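Putative Fe-S biosynthesis protein (Lactobacillus acidophilus, PDB 2QGO) probably takes part in the assembly of iron-sulphur clusters, though its exact role is not established. Local coordinates at residues 4-16 with 64-76. Residues are numbered along the deposited sequence; the frame is centred on the assembly and turned at random.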
loop_
_atom_site.group_PDB
_atom_site.type_symbol
_atom_site.label_atom_id
_atom_site.label_comp_id
_atom_site.label_asym_id
_atom_site.label_seq_id
_atom_site.Cartn_x
_atom_site.Cartn_y
_atom_site.Cartn_z
ATOM N N LEU A 4 -1.404 14.065 3.080
ATOM C CA LEU A 4 -1.932 12.806 2.469
ATOM C C LEU A 4 -2.974 12.173 3.367
ATOM O O LEU A 4 -2.763 12.020 4.569
ATOM C CB LEU A 4 -0.824 11.762 2.281
ATOM C CG LEU A 4 0.447 11.956 1.464
ATOM C CD1 LEU A 4 0.105 12.226 0.017
ATOM C CD2 LEU A 4 1.251 13.087 2.063
ATOM N N ASN A 5 -4.100 11.790 2.791
ATOM C CA ASN A 5 -5.114 11.118 3.576
ATOM C C ASN A 5 -5.724 10.062 2.670
ATOM O O ASN A 5 -5.684 10.179 1.439
ATOM C CB ASN A 5 -6.174 12.099 4.088
ATOM C CG ASN A 5 -7.088 12.581 3.000
ATOM O OD1 ASN A 5 -6.740 13.475 2.222
ATOM N ND2 ASN A 5 -8.272 11.976 2.919
ATOM N N ILE A 6 -6.273 9.019 3.272
ATOM C CA ILE A 6 -6.846 7.944 2.486
ATOM C C ILE A 6 -8.036 7.315 3.176
ATOM O O ILE A 6 -8.133 7.324 4.399
ATOM C CB ILE A 6 -5.781 6.845 2.227
ATOM C CG1 ILE A 6 -6.283 5.850 1.180
ATOM C CG2 ILE A 6 -5.457 6.104 3.534
ATOM C CD1 ILE A 6 -5.228 4.832 0.754
ATOM N N LYS A 7 -8.938 6.761 2.382
ATOM C CA LYS A 7 -10.111 6.085 2.923
ATOM C C LYS A 7 -10.248 4.750 2.201
ATOM O O LYS A 7 -9.968 4.658 1.000
ATOM C CB LYS A 7 -11.380 6.931 2.714
ATOM C CG LYS A 7 -12.608 6.343 3.405
ATOM C CD LYS A 7 -13.733 7.361 3.551
ATOM C CE LYS A 7 -14.790 6.880 4.563
ATOM N NZ LYS A 7 -15.887 7.886 4.756
ATOM N N PHE A 8 -10.649 3.715 2.939
ATOM C CA PHE A 8 -10.839 2.386 2.362
ATOM C C PHE A 8 -12.334 2.088 2.348
ATOM O O PHE A 8 -12.993 2.175 3.385
ATOM C CB PHE A 8 -10.148 1.304 3.199
ATOM C CG PHE A 8 -8.667 1.502 3.373
ATOM C CD1 PHE A 8 -8.176 2.385 4.330
ATOM C CD2 PHE A 8 -7.758 0.790 2.592
ATOM C CE1 PHE A 8 -6.796 2.558 4.511
ATOM C CE2 PHE A 8 -6.372 0.955 2.765
ATOM C CZ PHE A 8 -5.898 1.840 3.727
ATOM N N THR A 9 -12.872 1.734 1.184
ATOM C CA THR A 9 -14.292 1.416 1.089
ATOM C C THR A 9 -14.582 0.139 1.885
ATOM O O THR A 9 -13.658 -0.557 2.317
ATOM C CB THR A 9 -14.728 1.188 -0.380
ATOM O OG1 THR A 9 -14.109 -0.002 -0.892
ATOM C CG2 THR A 9 -14.330 2.377 -1.241
ATOM N N ASP A 10 -15.860 -0.169 2.079
ATOM C CA ASP A 10 -16.224 -1.368 2.819
ATOM C C ASP A 10 -15.650 -2.625 2.176
ATOM O O ASP A 10 -15.170 -3.522 2.868
ATOM C CB ASP A 10 -17.750 -1.502 2.935
ATOM C CG ASP A 10 -18.357 -0.471 3.875
ATOM O OD1 ASP A 10 -17.713 -0.140 4.902
ATOM O OD2 ASP A 10 -19.484 0.001 3.599
ATOM N N ASN A 11 -15.705 -2.693 0.852
ATOM C CA ASN A 11 -15.194 -3.854 0.134
ATOM C C ASN A 11 -13.675 -3.975 0.243
ATOM O O ASN A 11 -13.143 -5.086 0.283
ATOM C CB ASN A 11 -15.636 -3.797 -1.333
ATOM C CG ASN A 11 -17.147 -3.938 -1.488
ATOM O OD1 ASN A 11 -17.876 -4.053 -0.500
ATOM N ND2 ASN A 11 -17.623 -3.929 -2.728
ATOM N N ALA A 12 -12.975 -2.841 0.293
ATOM C CA ALA A 12 -11.523 -2.869 0.431
ATOM C C ALA A 12 -11.183 -3.366 1.838
ATOM O O ALA A 12 -10.303 -4.210 2.016
ATOM C CB ALA A 12 -10.936 -1.480 0.205
ATOM N N VAL A 13 -11.894 -2.842 2.836
ATOM C CA VAL A 13 -11.677 -3.242 4.225
ATOM C C VAL A 13 -11.929 -4.744 4.405
ATOM O O VAL A 13 -11.127 -5.451 5.021
ATOM C CB VAL A 13 -12.609 -2.460 5.185
ATOM C CG1 VAL A 13 -12.621 -3.120 6.563
ATOM C CG2 VAL A 13 -12.142 -1.019 5.292
ATOM N N ASP A 14 -13.048 -5.226 3.873
ATOM C CA ASP A 14 -13.373 -6.645 3.975
ATOM C C ASP A 14 -12.266 -7.480 3.360
ATOM O O ASP A 14 -11.814 -8.462 3.948
ATOM C CB ASP A 14 -14.681 -6.962 3.259
ATOM C CG ASP A 14 -15.890 -6.567 4.065
ATOM O OD1 ASP A 14 -15.740 -6.274 5.277
ATOM O OD2 ASP A 14 -16.999 -6.558 3.486
ATOM N N TYR A 15 -11.828 -7.078 2.172
ATOM C CA TYR A 15 -10.773 -7.800 1.480
ATOM C C TYR A 15 -9.482 -7.840 2.312
ATOM O O TYR A 15 -8.914 -8.907 2.542
ATOM C CB TYR A 15 -10.514 -7.154 0.113
ATOM C CG TYR A 15 -9.373 -7.788 -0.651
ATOM C CD1 TYR A 15 -9.497 -9.057 -1.209
ATOM C CD2 TYR A 15 -8.152 -7.128 -0.778
ATOM C CE1 TYR A 15 -8.417 -9.662 -1.879
ATOM C CE2 TYR A 15 -7.072 -7.717 -1.437
ATOM C CZ TYR A 15 -7.210 -8.986 -1.986
ATOM O OH TYR A 15 -6.129 -9.565 -2.614
ATOM N N LEU A 16 -9.021 -6.678 2.761
ATOM C CA LEU A 16 -7.803 -6.626 3.566
ATOM C C LEU A 16 -7.929 -7.569 4.759
ATOM O O LEU A 16 -6.949 -8.190 5.176
ATOM C CB LEU A 16 -7.532 -5.191 4.029
ATOM C CG LEU A 16 -7.278 -4.213 2.869
ATOM C CD1 LEU A 16 -7.128 -2.790 3.389
ATOM C CD2 LEU A 16 -6.034 -4.633 2.115
ATOM N N VAL A 64 6.553 8.405 6.645
ATOM C CA VAL A 64 5.418 9.293 6.443
ATOM C C VAL A 64 4.060 8.621 6.593
ATOM O O VAL A 64 3.723 7.687 5.865
ATOM C CB VAL A 64 5.492 9.955 5.066
ATOM C CG1 VAL A 64 4.397 11.020 4.944
ATOM C CG2 VAL A 64 6.872 10.556 4.865
ATOM N N LYS A 65 3.274 9.121 7.536
ATOM C CA LYS A 65 1.961 8.563 7.792
ATOM C C LYS A 65 0.906 9.112 6.854
ATOM O O LYS A 65 0.888 10.302 6.543
ATOM C CB LYS A 65 1.540 8.840 9.235
ATOM C CG LYS A 65 2.392 8.122 10.268
ATOM C CD LYS A 65 1.929 8.443 11.681
ATOM C CE LYS A 65 2.708 7.637 12.708
ATOM N NZ LYS A 65 2.339 8.024 14.106
ATOM N N ILE A 66 0.041 8.224 6.387
ATOM C CA ILE A 66 -1.047 8.611 5.524
ATOM C C ILE A 66 -2.240 8.611 6.459
ATOM O O ILE A 66 -2.637 7.566 6.973
ATOM C CB ILE A 66 -1.265 7.595 4.383
ATOM C CG1 ILE A 66 -0.009 7.520 3.514
ATOM C CG2 ILE A 66 -2.441 8.028 3.520
ATOM C CD1 ILE A 66 -0.084 6.501 2.380
ATOM N N ALA A 67 -2.784 9.798 6.699
ATOM C CA ALA A 67 -3.919 9.949 7.590
ATOM C C ALA A 67 -5.165 9.234 7.080
ATOM O O ALA A 67 -5.418 9.173 5.880
ATOM C CB ALA A 67 -4.213 11.424 7.798
ATOM N N ASN A 68 -5.924 8.678 8.017
ATOM C CA ASN A 68 -7.172 7.987 7.733
ATOM C C ASN A 68 -7.944 7.937 9.041
ATOM O O ASN A 68 -7.372 8.097 10.113
ATOM C CB ASN A 68 -6.943 6.560 7.210
ATOM C CG ASN A 68 -6.179 5.682 8.191
ATOM O OD1 ASN A 68 -4.954 5.766 8.280
ATOM N ND2 ASN A 68 -6.898 4.842 8.936
ATOM N N GLU A 69 -9.245 7.711 8.947
ATOM C CA GLU A 69 -10.088 7.656 10.128
ATOM C C GLU A 69 -10.521 6.226 10.385
ATOM O O GLU A 69 -11.497 5.982 11.084
ATOM C CB GLU A 69 -11.307 8.550 9.914
ATOM C CG GLU A 69 -10.947 9.842 9.195
ATOM C CD GLU A 69 -11.706 11.041 9.718
ATOM O OE1 GLU A 69 -12.959 11.023 9.653
ATOM O OE2 GLU A 69 -11.049 12.007 10.187
ATOM N N GLN A 70 -9.773 5.278 9.833
ATOM C CA GLN A 70 -10.116 3.877 10.001
ATOM C C GLN A 70 -9.122 3.066 10.830
ATOM O O GLN A 70 -9.187 1.837 10.871
ATOM C CB GLN A 70 -10.347 3.261 8.621
ATOM C CG GLN A 70 -11.634 3.768 7.992
ATOM C CD GLN A 70 -11.734 3.493 6.507
ATOM O OE1 GLN A 70 -11.092 4.165 5.696
ATOM N NE2 GLN A 70 -12.542 2.507 6.141
ATOM N N ASN A 71 -8.215 3.770 11.501
ATOM C CA ASN A 71 -7.226 3.140 12.370
ATOM C C ASN A 71 -6.269 2.223 11.639
ATOM O O ASN A 71 -5.811 1.231 12.193
ATOM C CB ASN A 71 -7.933 2.357 13.471
ATOM C CG ASN A 71 -8.867 3.219 14.267
ATOM O OD1 ASN A 71 -8.427 4.096 15.009
ATOM N ND2 ASN A 71 -10.167 2.999 14.103
ATOM N N VAL A 72 -5.973 2.558 10.393
ATOM C CA VAL A 72 -5.055 1.763 9.604
ATOM C C VAL A 72 -3.664 2.374 9.725
ATOM O O VAL A 72 -3.486 3.581 9.543
ATOM C CB VAL A 72 -5.486 1.735 8.119
ATOM C CG1 VAL A 72 -4.470 0.962 7.287
ATOM C CG2 VAL A 72 -6.868 1.103 8.002
ATOM N N LYS A 73 -2.682 1.544 10.050
ATOM C CA LYS A 73 -1.310 2.017 10.174
ATOM C C LYS A 73 -0.675 1.931 8.788
ATOM O O LYS A 73 -0.011 0.949 8.462
ATOM C CB LYS A 73 -0.549 1.149 11.173
ATOM C CG LYS A 73 -1.175 1.163 12.559
ATOM C CD LYS A 73 -0.497 0.181 13.493
ATOM C CE LYS A 73 -1.061 0.299 14.890
ATOM N NZ LYS A 73 -0.433 -0.689 15.815
ATOM N N ILE A 74 -0.912 2.959 7.977
ATOM C CA ILE A 74 -0.395 3.003 6.612
ATOM C C ILE A 74 0.633 4.108 6.425
ATOM O O ILE A 74 0.426 5.242 6.842
ATOM C CB ILE A 74 -1.560 3.156 5.583
ATOM C CG1 ILE A 74 -1.000 3.277 4.161
ATOM C CG2 ILE A 74 -2.438 4.358 5.944
ATOM C CD1 ILE A 74 -2.052 3.125 3.075
ATOM N N TYR A 75 1.741 3.760 5.781
ATOM C CA TYR A 75 2.853 4.683 5.556
ATOM C C TYR A 75 3.303 4.772 4.101
ATOM O O TYR A 75 2.838 4.030 3.241
ATOM C CB TYR A 75 4.061 4.233 6.376
ATOM C CG TYR A 75 3.847 4.237 7.869
ATOM C CD1 TYR A 75 4.407 5.232 8.662
ATOM C CD2 TYR A 75 3.093 3.241 8.494
ATOM C CE1 TYR A 75 4.229 5.241 10.046
ATOM C CE2 TYR A 75 2.900 3.243 9.890
ATOM C CZ TYR A 75 3.477 4.251 10.657
ATOM O OH TYR A 75 3.315 4.285 12.029
ATOM N N THR A 76 4.235 5.691 3.859
ATOM C CA THR A 76 4.835 5.888 2.548
ATOM C C THR A 76 6.148 6.649 2.749
ATOM O O THR A 76 6.558 6.890 3.883
ATOM C CB THR A 76 3.908 6.676 1.602
ATOM O OG1 THR A 76 4.372 6.529 0.256
ATOM C CG2 THR A 76 3.888 8.154 1.964
HETATM O O HOH W 1 -10.338 6.976 6.417
#
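A single beta bridge between Asn5 and Ala67 and, farther on, a loop glutamine whose side-chain amide pairs with the backbone of Phe8 tie edge strand 6-8 and the residue before it to the connection between strands 64-65 and 73-76. Ala67 N donates to Leu4 O (3.1 Å), and Ile6 N to Ala67 O (2.7 Å). In the Gln70 amide, OE1 accepts from Phe8 N at 2.8 Å, almost straight at 177°, and NE2 donates to Phe8 O at 2.8 Å, each bond lying in the carbonyl plane of its acceptor. Glutamine suits this place because its primary amide offers donor and acceptor side by side, and two bonds fix its rotation. A water links Ile6 O, Glu69 N and Gln70 OE1 where the backbones part. Beneath, branched aliphatic side chains form a small apolar cluster with the Phe8 ring: Ile6 CG2 meets Ile66 CG2 at 3.6 Å, while Val72 CG2 approaches Phe8 CE1 obliquely (3.8 Å) and Ile74 CD1 reaches the ring edge. Phe8 CG, anti to its carbonyl carbon (chi1 -58°), brings CE1 and CZ against Val72 and Ile74. Strand 88-93 flanks strand 6-8, Met88 touching Ile6 and Met90 touching Phe8; strand 25-30 packs against Ile66, Val72 and Ile74, and helix 10-18 follows Thr9, its N-cap.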